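Local structure of hydrazine synthase alpha subunit (Candidatus Kuenenia stuttgartiensis, 5C2V) at residues G134-W145 and K155-G164; T430-L438 and V454-I464. The protein forms, within the hydrazine synthase complex, the site where hydroxylamine made in the gamma subunit condenses with ammonia to give hydrazine, and carries two c-type hemes. One frame throughout, in Å; residues are numbered along the deposited sequence.

The two contacts set an edge of the chain against its interior. Interaction 1 pairs the strands of a beta hairpin, 139-146 with 154-171, far from the hemes and against the gamma subunit; it is only partly buried, with many of its residues reaching solvent, and it relies on backbone hydrogen bonds, an ion pair and a ring stack. Interaction 2 is mostly buried and joins strands 428-433 and 461-467, which belong to different sheets beside the heme of the middle domain. No backbone ladder links its segments; apolar side chains meet at the strands and an Asp-His pair at the loops. The two share no elements, and their nearest atoms are about 25 Å apart.

Interaction 1: residues G134-W145 and K155-G164; sequences GSIEEGEGRIIW and KEHGMVEKTG
Trp145 and His157 meet in an offset stack, with the imidazole over one face of the six-membered ring, centroids 3.8 Å apart and planes at 17°. His157 CB lies over the same ring in a CH-pi contact. At the other end of the hairpin, Lys162 turns back at chi3 (-62°), which carries NZ to Glu137 O at 2.7 Å while its methylene groups run along the backbone of Glu140 and Gly141. Between them, Arg142 NH2 reaches Glu156 OE2 at 2.8 Å in a salt bridge whose hydrogen bond is weak, the guanidinium and carboxylate planes standing 74° apart. Met159 lies beside it, its CE 3.9 Å from Arg142 CG.

An antiparallel ladder sets these groups in place. Gly141 and Val160 form a hydrogen-bonded pair, as do Trp145 and Lys155. A beta bulge interrupts the register: Ile143 O accepts from His157 N at 2.7 Å, while Ile143 N bonds weakly to Gly158 O. At this irregularity His157 is directed toward the neighbouring strand, which probably helps its ring reach Trp145.

Farther out, helix 196-201 packs on Val160 and Trp145, and Arg200 bonds to Arg142 O. Lys162 NZ also forms a salt bridge with Glu22 of the gamma subunit. One ammonium thus closes the hairpin base from within and probably offsets the charge of a carboxylate across the subunit boundary.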
loop_
_atom_site.group_PDB
_atom_site.type_symbol
_atom_site.label_atom_id
_atom_site.label_comp_id
_atom_site.label_asym_id
_atom_site.label_seq_id
_atom_site.Cartn_x
_atom_site.Cartn_y
_atom_site.Cartn_z
ATOM N N GLY D 134 -31.638 8.283 31.304
ATOM C CA GLY D 134 -32.527 8.445 32.437
ATOM C C GLY D 134 -33.968 8.572 31.982
ATOM O O GLY D 134 -34.861 8.827 32.786
ATOM N N SER D 135 -34.188 8.422 30.678
ATOM C CA SER D 135 -35.533 8.396 30.117
ATOM C C SER D 135 -35.766 7.089 29.375
ATOM O O SER D 135 -35.195 6.859 28.319
ATOM C CB SER D 135 -35.751 9.583 29.177
ATOM O OG SER D 135 -35.204 10.773 29.716
ATOM N N ILE D 136 -36.622 6.238 29.920
ATOM C CA ILE D 136 -36.969 4.990 29.258
ATOM C C ILE D 136 -38.472 4.986 29.047
ATOM O O ILE D 136 -38.954 4.922 27.916
ATOM C CB ILE D 136 -36.518 3.761 30.067
ATOM C CG1 ILE D 136 -34.992 3.741 30.174
ATOM C CG2 ILE D 136 -37.007 2.478 29.414
ATOM C CD1 ILE D 136 -34.280 3.802 28.838
ATOM N N GLU D 137 -39.209 5.048 30.152
ATOM C CA GLU D 137 -40.652 5.218 30.105
ATOM C C GLU D 137 -41.029 6.693 30.234
ATOM O O GLU D 137 -40.372 7.453 30.948
ATOM C CB GLU D 137 -41.322 4.402 31.207
ATOM C CG GLU D 137 -40.500 4.289 32.478
ATOM C CD GLU D 137 -41.130 3.359 33.496
ATOM O OE1 GLU D 137 -41.358 2.179 33.157
ATOM O OE2 GLU D 137 -41.389 3.805 34.635
ATOM N N GLU D 138 -42.083 7.088 29.526
ATOM C CA GLU D 138 -42.538 8.475 29.497
ATOM C C GLU D 138 -43.009 8.954 30.865
ATOM O O GLU D 138 -43.648 8.209 31.609
ATOM C CB GLU D 138 -43.668 8.638 28.481
ATOM C CG GLU D 138 -43.418 7.939 27.160
ATOM C CD GLU D 138 -44.582 8.086 26.204
ATOM O OE1 GLU D 138 -44.805 7.164 25.391
ATOM O OE2 GLU D 138 -45.275 9.122 26.268
ATOM N N GLY D 139 -42.696 10.203 31.189
ATOM C CA GLY D 139 -43.098 10.773 32.459
ATOM C C GLY D 139 -42.172 11.871 32.938
ATOM O O GLY D 139 -41.504 12.540 32.150
ATOM N N GLU D 140 -42.142 12.049 34.252
ATOM C CA GLU D 140 -41.232 12.980 34.896
ATOM C C GLU D 140 -40.333 12.164 35.808
ATOM O O GLU D 140 -40.638 11.010 36.109
ATOM C CB GLU D 140 -41.984 14.049 35.691
ATOM C CG GLU D 140 -42.861 13.493 36.803
ATOM C CD GLU D 140 -43.435 14.579 37.693
ATOM O OE1 GLU D 140 -43.046 15.754 37.527
ATOM O OE2 GLU D 140 -44.276 14.257 38.560
ATOM N N GLY D 141 -39.225 12.748 36.244
ATOM C CA GLY D 141 -38.273 12.002 37.038
ATOM C C GLY D 141 -37.577 12.851 38.078
ATOM O O GLY D 141 -37.489 14.074 37.960
ATOM N N ARG D 142 -37.072 12.171 39.100
ATOM C CA ARG D 142 -36.619 12.808 40.326
ATOM C C ARG D 142 -35.228 13.419 40.217
ATOM O O ARG D 142 -34.382 12.944 39.461
ATOM C CB ARG D 142 -36.651 11.789 41.466
ATOM C CG ARG D 142 -37.992 11.083 41.604
ATOM C CD ARG D 142 -37.855 9.743 42.308
ATOM N NE ARG D 142 -37.286 9.876 43.645
ATOM C CZ ARG D 142 -36.899 8.849 44.394
ATOM N NH1 ARG D 142 -37.014 7.610 43.936
ATOM N NH2 ARG D 142 -36.392 9.059 45.602
ATOM N N ILE D 143 -35.009 14.484 40.981
ATOM C CA ILE D 143 -33.690 15.087 41.109
ATOM C C ILE D 143 -33.251 15.019 42.566
ATOM O O ILE D 143 -33.854 15.644 43.438
ATOM C CB ILE D 143 -33.674 16.549 40.629
ATOM C CG1 ILE D 143 -33.995 16.622 39.135
ATOM C CG2 ILE D 143 -32.328 17.192 40.923
ATOM C CD1 ILE D 143 -33.936 18.021 38.562
ATOM N N ILE D 144 -32.201 14.247 42.822
ATOM C CA ILE D 144 -31.730 14.015 44.181
ATOM C C ILE D 144 -30.264 14.394 44.323
ATOM O O ILE D 144 -29.456 14.079 43.450
ATOM C CB ILE D 144 -31.905 12.534 44.587
ATOM C CG1 ILE D 144 -33.357 12.091 44.395
ATOM C CG2 ILE D 144 -31.456 12.304 46.022
ATOM C CD1 ILE D 144 -33.587 10.630 44.708
ATOM N N TRP D 145 -29.914 15.073 45.413
ATOM C CA TRP D 145 -28.495 15.287 45.695
ATOM C C TRP D 145 -28.203 15.397 47.187
ATOM O O TRP D 145 -29.104 15.296 48.021
ATOM C CB TRP D 145 -27.964 16.524 44.956
ATOM C CG TRP D 145 -28.447 17.860 45.444
ATOM C CD1 TRP D 145 -28.107 18.482 46.612
ATOM C CD2 TRP D 145 -29.310 18.765 44.746
ATOM N NE1 TRP D 145 -28.729 19.705 46.696
ATOM C CE2 TRP D 145 -29.471 19.903 45.562
ATOM C CE3 TRP D 145 -29.974 18.718 43.516
ATOM C CZ2 TRP D 145 -30.264 20.985 45.186
ATOM C CZ3 TRP D 145 -30.764 19.791 43.146
ATOM C CH2 TRP D 145 -30.902 20.909 43.979
ATOM N N LYS D 155 -31.324 14.057 49.424
ATOM C CA LYS D 155 -32.662 14.631 49.390
ATOM C C LYS D 155 -33.166 14.884 47.970
ATOM O O LYS D 155 -32.382 15.188 47.057
ATOM C CB LYS D 155 -32.689 15.938 50.190
ATOM C CG LYS D 155 -32.149 15.810 51.610
ATOM C CD LYS D 155 -32.214 17.136 52.352
ATOM C CE LYS D 155 -31.516 17.052 53.701
ATOM N NZ LYS D 155 -31.605 18.335 54.456
ATOM N N GLU D 156 -34.483 14.764 47.809
ATOM C CA GLU D 156 -35.164 15.034 46.546
ATOM C C GLU D 156 -35.471 16.519 46.419
ATOM O O GLU D 156 -36.166 17.089 47.254
ATOM C CB GLU D 156 -36.464 14.237 46.448
ATOM C CG GLU D 156 -36.312 12.737 46.584
ATOM C CD GLU D 156 -37.574 12.081 47.108
ATOM O OE1 GLU D 156 -38.041 12.479 48.197
ATOM O OE2 GLU D 156 -38.106 11.179 46.428
ATOM N N HIS D 157 -34.905 17.154 45.405
ATOM C CA HIS D 157 -35.123 18.578 45.175
ATOM C C HIS D 157 -36.129 18.926 44.067
ATOM O O HIS D 157 -36.179 20.068 43.607
ATOM C CB HIS D 157 -33.781 19.261 44.980
ATOM C CG HIS D 157 -33.056 19.464 46.273
ATOM N ND1 HIS D 157 -32.516 18.420 46.993
ATOM C CD2 HIS D 157 -32.854 20.576 47.023
ATOM C CE1 HIS D 157 -31.974 18.883 48.105
ATOM N NE2 HIS D 157 -32.166 20.192 48.143
ATOM N N GLY D 158 -36.908 17.940 43.633
ATOM C CA GLY D 158 -37.924 18.152 42.612
ATOM C C GLY D 158 -37.677 17.459 41.286
ATOM O O GLY D 158 -36.744 16.670 41.161
ATOM N N MET D 159 -38.532 17.726 40.303
ATOM C CA MET D 159 -38.602 16.862 39.128
ATOM C C MET D 159 -38.112 17.501 37.834
ATOM O O MET D 159 -37.788 18.688 37.785
ATOM C CB MET D 159 -40.047 16.397 38.924
ATOM C CG MET D 159 -40.760 15.983 40.198
ATOM S SD MET D 159 -40.068 14.494 40.935
ATOM C CE MET D 159 -40.570 13.268 39.732
ATOM N N VAL D 160 -38.069 16.686 36.784
ATOM C CA VAL D 160 -37.762 17.155 35.438
ATOM C C VAL D 160 -38.426 16.228 34.421
ATOM O O VAL D 160 -38.478 15.017 34.628
ATOM C CB VAL D 160 -36.231 17.223 35.199
ATOM C CG1 VAL D 160 -35.563 15.911 35.590
ATOM C CG2 VAL D 160 -35.914 17.593 33.757
ATOM N N GLU D 161 -38.938 16.789 33.329
ATOM C CA GLU D 161 -39.510 15.977 32.262
ATOM C C GLU D 161 -38.452 15.047 31.686
ATOM O O GLU D 161 -37.348 15.484 31.361
ATOM C CB GLU D 161 -40.093 16.862 31.157
ATOM C CG GLU D 161 -41.601 17.036 31.222
ATOM C CD GLU D 161 -42.352 15.779 30.826
ATOM O OE1 GLU D 161 -41.903 15.087 29.887
ATOM O OE2 GLU D 161 -43.391 15.482 31.451
ATOM N N LYS D 162 -38.783 13.768 31.553
ATOM C CA LYS D 162 -37.835 12.837 30.966
ATOM C C LYS D 162 -38.086 12.777 29.470
ATOM O O LYS D 162 -39.083 12.223 29.008
ATOM C CB LYS D 162 -37.956 11.445 31.590
ATOM C CG LYS D 162 -37.822 11.419 33.103
ATOM C CD LYS D 162 -38.006 10.007 33.634
ATOM C CE LYS D 162 -39.401 9.486 33.326
ATOM N NZ LYS D 162 -39.478 8.002 33.410
ATOM N N THR D 163 -37.152 13.347 28.721
ATOM C CA THR D 163 -37.246 13.423 27.273
ATOM C C THR D 163 -36.047 12.705 26.688
ATOM O O THR D 163 -36.182 11.697 25.993
ATOM C CB THR D 163 -37.288 14.880 26.775
ATOM O OG1 THR D 163 -36.244 15.630 27.407
ATOM C CG2 THR D 163 -38.626 15.518 27.110
ATOM N N GLY D 164 -34.868 13.238 26.984
ATOM C CA GLY D 164 -33.632 12.606 26.580
ATOM C C GLY D 164 -32.518 13.602 26.350
ATOM O O GLY D 164 -32.586 14.755 26.775
#

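Interaction 2: residues T430-L438 and V454-I464; sequences TWICFDTTL and VSHGDIKAVRI
Thr437 points its side chain at the 454-464 loop, and its two branches divide the work. The methyl Thr437 CG2 lies 3.5 Å from Ser455 O and 3.7 Å from Ile459 CG1, whereas OG1 faces the edge of the His456 ring, near its plane. That hydroxyl is held by its own segment: Thr437 OG1 donates to Asp435 OD1 at 3.1 Å, on the syn side but clearly out of the carboxylate plane. Thr437 N gives a weak bond to the same oxygen, which closes an Asx turn.

His456 approaches Asp435 with its ring nearly upright on the carboxylate, the planes 78° apart. His456 NE2 donates to Asp435 OD2 at 3.2 Å in a straight (172°) but weak bond. If the imidazole were protonated, the nearby carboxylate would probably help to stabilise its charge. His456 occupies a type II beta turn with Gly457, closed by Asp458 N to Ser455 O and reinforced by Ser455 N donating to Asp458 OD2 at 2.6 Å.

Beyond these loops the segments become strands of two separate sheets, and the contact becomes the apolar seam between them in the heme-binding middle domain. Trp431 projects from strand 428-433 toward strand 461-464, its CG standing between the backbone N and the carbonyl carbon (chi1 68°). Ile464 CD1 sits at the edge of the indole, 3.8 Å from Trp431 NE1, and Val462 CG2 is 4.3 Å from Trp431 CH2. The indole N-H is satisfied by Gln521 OE1, and Tyr527 meets the ring. The Trp431 side chain also comes within about 4 Å of the heme covalently bound through Cys556 and Cys559.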
loop_
_atom_site.group_PDB
_atom_site.type_symbol
_atom_site.label_atom_id
_atom_site.label_comp_id
_atom_site.label_asym_id
_atom_site.label_seq_id
_atom_site.Cartn_x
_atom_site.Cartn_y
_atom_site.Cartn_z
ATOM N N THR D 430 -6.444 10.997 34.082
ATOM C CA THR D 430 -5.311 10.072 34.116
ATOM C C THR D 430 -5.315 9.021 33.004
ATOM O O THR D 430 -6.342 8.747 32.380
ATOM C CB THR D 430 -5.245 9.324 35.466
ATOM O OG1 THR D 430 -6.490 8.656 35.707
ATOM C CG2 THR D 430 -4.961 10.289 36.608
ATOM N N TRP D 431 -4.152 8.426 32.756
ATOM C CA TRP D 431 -4.111 7.251 31.892
ATOM C C TRP D 431 -2.968 6.317 32.271
ATOM O O TRP D 431 -1.941 6.748 32.803
ATOM C CB TRP D 431 -4.015 7.652 30.412
ATOM C CG TRP D 431 -2.724 8.286 29.996
ATOM C CD1 TRP D 431 -2.460 9.621 29.900
ATOM C CD2 TRP D 431 -1.527 7.611 29.586
ATOM N NE1 TRP D 431 -1.171 9.819 29.468
ATOM C CE2 TRP D 431 -0.576 8.601 29.271
ATOM C CE3 TRP D 431 -1.167 6.266 29.464
ATOM C CZ2 TRP D 431 0.711 8.288 28.840
ATOM C CZ3 TRP D 431 0.113 5.957 29.036
ATOM C CH2 TRP D 431 1.036 6.964 28.730
ATOM N N ILE D 432 -3.171 5.030 32.003
ATOM C CA ILE D 432 -2.221 3.997 32.382
ATOM C C ILE D 432 -2.119 2.884 31.334
ATOM O O ILE D 432 -3.129 2.378 30.824
ATOM C CB ILE D 432 -2.597 3.384 33.754
ATOM C CG1 ILE D 432 -1.724 2.169 34.073
ATOM C CG2 ILE D 432 -4.070 3.015 33.794
ATOM C CD1 ILE D 432 -2.004 1.558 35.427
ATOM N N CYS D 433 -0.881 2.520 31.017
ATOM C CA CYS D 433 -0.589 1.387 30.153
ATOM C C CYS D 433 0.141 0.319 30.959
ATOM O O CYS D 433 1.130 0.610 31.637
ATOM C CB CYS D 433 0.251 1.819 28.951
ATOM S SG CYS D 433 0.586 0.497 27.763
ATOM N N PHE D 434 -0.351 -0.912 30.884
ATOM C CA PHE D 434 0.197 -2.005 31.678
ATOM C C PHE D 434 1.547 -2.476 31.145
ATOM O O PHE D 434 2.457 -2.767 31.918
ATOM C CB PHE D 434 -0.796 -3.165 31.725
ATOM C CG PHE D 434 -2.140 -2.784 32.274
ATOM C CD1 PHE D 434 -2.240 -2.000 33.413
ATOM C CD2 PHE D 434 -3.304 -3.193 31.645
ATOM C CE1 PHE D 434 -3.475 -1.641 33.921
ATOM C CE2 PHE D 434 -4.543 -2.834 32.147
ATOM C CZ PHE D 434 -4.627 -2.059 33.286
ATOM N N ASP D 435 1.672 -2.570 29.824
ATOM C CA ASP D 435 2.960 -2.873 29.210
ATOM C C ASP D 435 3.198 -1.988 27.989
ATOM O O ASP D 435 2.468 -2.071 27.008
ATOM C CB ASP D 435 3.031 -4.351 28.823
ATOM C CG ASP D 435 4.433 -4.790 28.455
ATOM O OD1 ASP D 435 5.387 -4.033 28.730
ATOM O OD2 ASP D 435 4.582 -5.897 27.896
ATOM N N THR D 436 4.233 -1.156 28.038
ATOM C CA THR D 436 4.500 -0.229 26.941
ATOM C C THR D 436 5.308 -0.884 25.825
ATOM O O THR D 436 5.402 -0.348 24.721
ATOM C CB THR D 436 5.245 1.028 27.429
ATOM O OG1 THR D 436 6.305 0.646 28.315
ATOM C CG2 THR D 436 4.294 1.958 28.163
ATOM N N THR D 437 5.884 -2.044 26.117
ATOM C CA THR D 437 6.689 -2.768 25.140
ATOM C C THR D 437 5.859 -3.813 24.401
ATOM O O THR D 437 6.362 -4.515 23.524
ATOM C CB THR D 437 7.890 -3.463 25.807
ATOM O OG1 THR D 437 7.436 -4.608 26.540
ATOM C CG2 THR D 437 8.605 -2.507 26.749
ATOM N N LEU D 438 4.583 -3.907 24.761
ATOM C CA LEU D 438 3.688 -4.903 24.182
ATOM C C LEU D 438 2.962 -4.350 22.959
ATOM O O LEU D 438 2.186 -3.402 23.067
ATOM C CB LEU D 438 2.679 -5.374 25.230
ATOM C CG LEU D 438 1.664 -6.434 24.800
ATOM C CD1 LEU D 438 2.356 -7.752 24.491
ATOM C CD2 LEU D 438 0.600 -6.617 25.869
ATOM N N VAL D 454 12.348 -3.858 21.724
ATOM C CA VAL D 454 12.388 -3.346 23.086
ATOM C C VAL D 454 11.778 -4.338 24.067
ATOM O O VAL D 454 10.687 -4.863 23.843
ATOM C CB VAL D 454 11.656 -1.992 23.209
ATOM C CG1 VAL D 454 12.552 -0.859 22.735
ATOM C CG2 VAL D 454 10.348 -2.015 22.433
ATOM N N SER D 455 12.497 -4.595 25.153
ATOM C CA SER D 455 11.998 -5.453 26.216
ATOM C C SER D 455 11.764 -4.616 27.465
ATOM O O SER D 455 11.959 -3.399 27.446
ATOM C CB SER D 455 12.979 -6.590 26.508
ATOM O OG SER D 455 13.091 -7.465 25.399
ATOM N N HIS D 456 11.342 -5.264 28.545
ATOM C CA HIS D 456 11.118 -4.568 29.805
ATOM C C HIS D 456 12.411 -3.937 30.307
ATOM O O HIS D 456 13.438 -4.606 30.418
ATOM C CB HIS D 456 10.549 -5.524 30.855
ATOM C CG HIS D 456 9.158 -5.991 30.553
ATOM N ND1 HIS D 456 8.531 -6.976 31.284
ATOM C CD2 HIS D 456 8.275 -5.607 29.603
ATOM C CE1 HIS D 456 7.320 -7.181 30.795
ATOM N NE2 HIS D 456 7.140 -6.361 29.774
ATOM N N GLY D 457 12.353 -2.643 30.596
ATOM C CA GLY D 457 13.517 -1.909 31.052
ATOM C C GLY D 457 14.152 -1.087 29.948
ATOM O O GLY D 457 14.859 -0.118 30.219
ATOM N N ASP D 458 13.895 -1.465 28.699
ATOM C CA ASP D 458 14.423 -0.723 27.560
ATOM C C ASP D 458 13.676 0.591 27.385
ATOM O O ASP D 458 14.241 1.578 26.913
ATOM C CB ASP D 458 14.337 -1.553 26.277
ATOM C CG ASP D 458 15.269 -2.747 26.292
ATOM O OD1 ASP D 458 16.356 -2.646 26.896
ATOM O OD2 ASP D 458 14.913 -3.786 25.698
ATOM N N ILE D 459 12.404 0.603 27.771
ATOM C CA ILE D 459 11.617 1.825 27.702
ATOM C C ILE D 459 11.691 2.545 29.042
ATOM O O ILE D 459 11.114 2.100 30.034
ATOM C CB ILE D 459 10.149 1.535 27.342
ATOM C CG1 ILE D 459 10.063 0.831 25.986
ATOM C CG2 ILE D 459 9.336 2.820 27.333
ATOM C CD1 ILE D 459 10.655 1.630 24.844
ATOM N N LYS D 460 12.410 3.660 29.057
ATOM C CA LYS D 460 12.635 4.420 30.281
ATOM C C LYS D 460 11.484 5.361 30.612
ATOM O O LYS D 460 11.082 5.482 31.768
ATOM C CB LYS D 460 13.937 5.210 30.174
ATOM C CG LYS D 460 15.168 4.340 29.998
ATOM C CD LYS D 460 15.234 3.251 31.054
ATOM C CE LYS D 460 16.540 2.481 30.968
ATOM N NZ LYS D 460 16.543 1.297 31.870
ATOM N N ALA D 461 10.959 6.030 29.591
ATOM C CA ALA D 461 9.924 7.033 29.798
ATOM C C ALA D 461 8.989 7.147 28.601
ATOM O O ALA D 461 9.105 6.402 27.629
ATOM C CB ALA D 461 10.556 8.384 30.100
ATOM N N VAL D 462 8.054 8.086 28.693
ATOM C CA VAL D 462 7.128 8.382 27.612
ATOM C C VAL D 462 6.969 9.888 27.447
ATOM O O VAL D 462 6.929 10.638 28.433
ATOM C CB VAL D 462 5.733 7.748 27.843
ATOM C CG1 VAL D 462 5.800 6.234 27.719
ATOM C CG2 VAL D 462 5.162 8.161 29.192
ATOM N N ARG D 463 6.896 10.320 26.192
ATOM C CA ARG D 463 6.631 11.714 25.867
ATOM C C ARG D 463 5.160 11.902 25.522
ATOM O O ARG D 463 4.601 11.164 24.711
ATOM C CB ARG D 463 7.507 12.184 24.702
ATOM C CG ARG D 463 7.222 13.617 24.269
ATOM C CD ARG D 463 8.049 14.034 23.062
ATOM N NE ARG D 463 9.480 14.061 23.347
ATOM C CZ ARG D 463 10.353 13.180 22.868
ATOM N NH1 ARG D 463 9.941 12.202 22.074
ATOM N NH2 ARG D 463 11.639 13.281 23.181
ATOM N N ILE D 464 4.540 12.894 26.149
ATOM C CA ILE D 464 3.137 13.201 25.923
ATOM C C ILE D 464 3.004 14.548 25.227
ATOM O O ILE D 464 3.481 15.577 25.730
ATOM C CB ILE D 464 2.335 13.216 27.235
ATOM C CG1 ILE D 464 2.711 12.012 28.102
ATOM C CG2 ILE D 464 0.844 13.229 26.941
ATOM C CD1 ILE D 464 2.007 11.982 29.440
#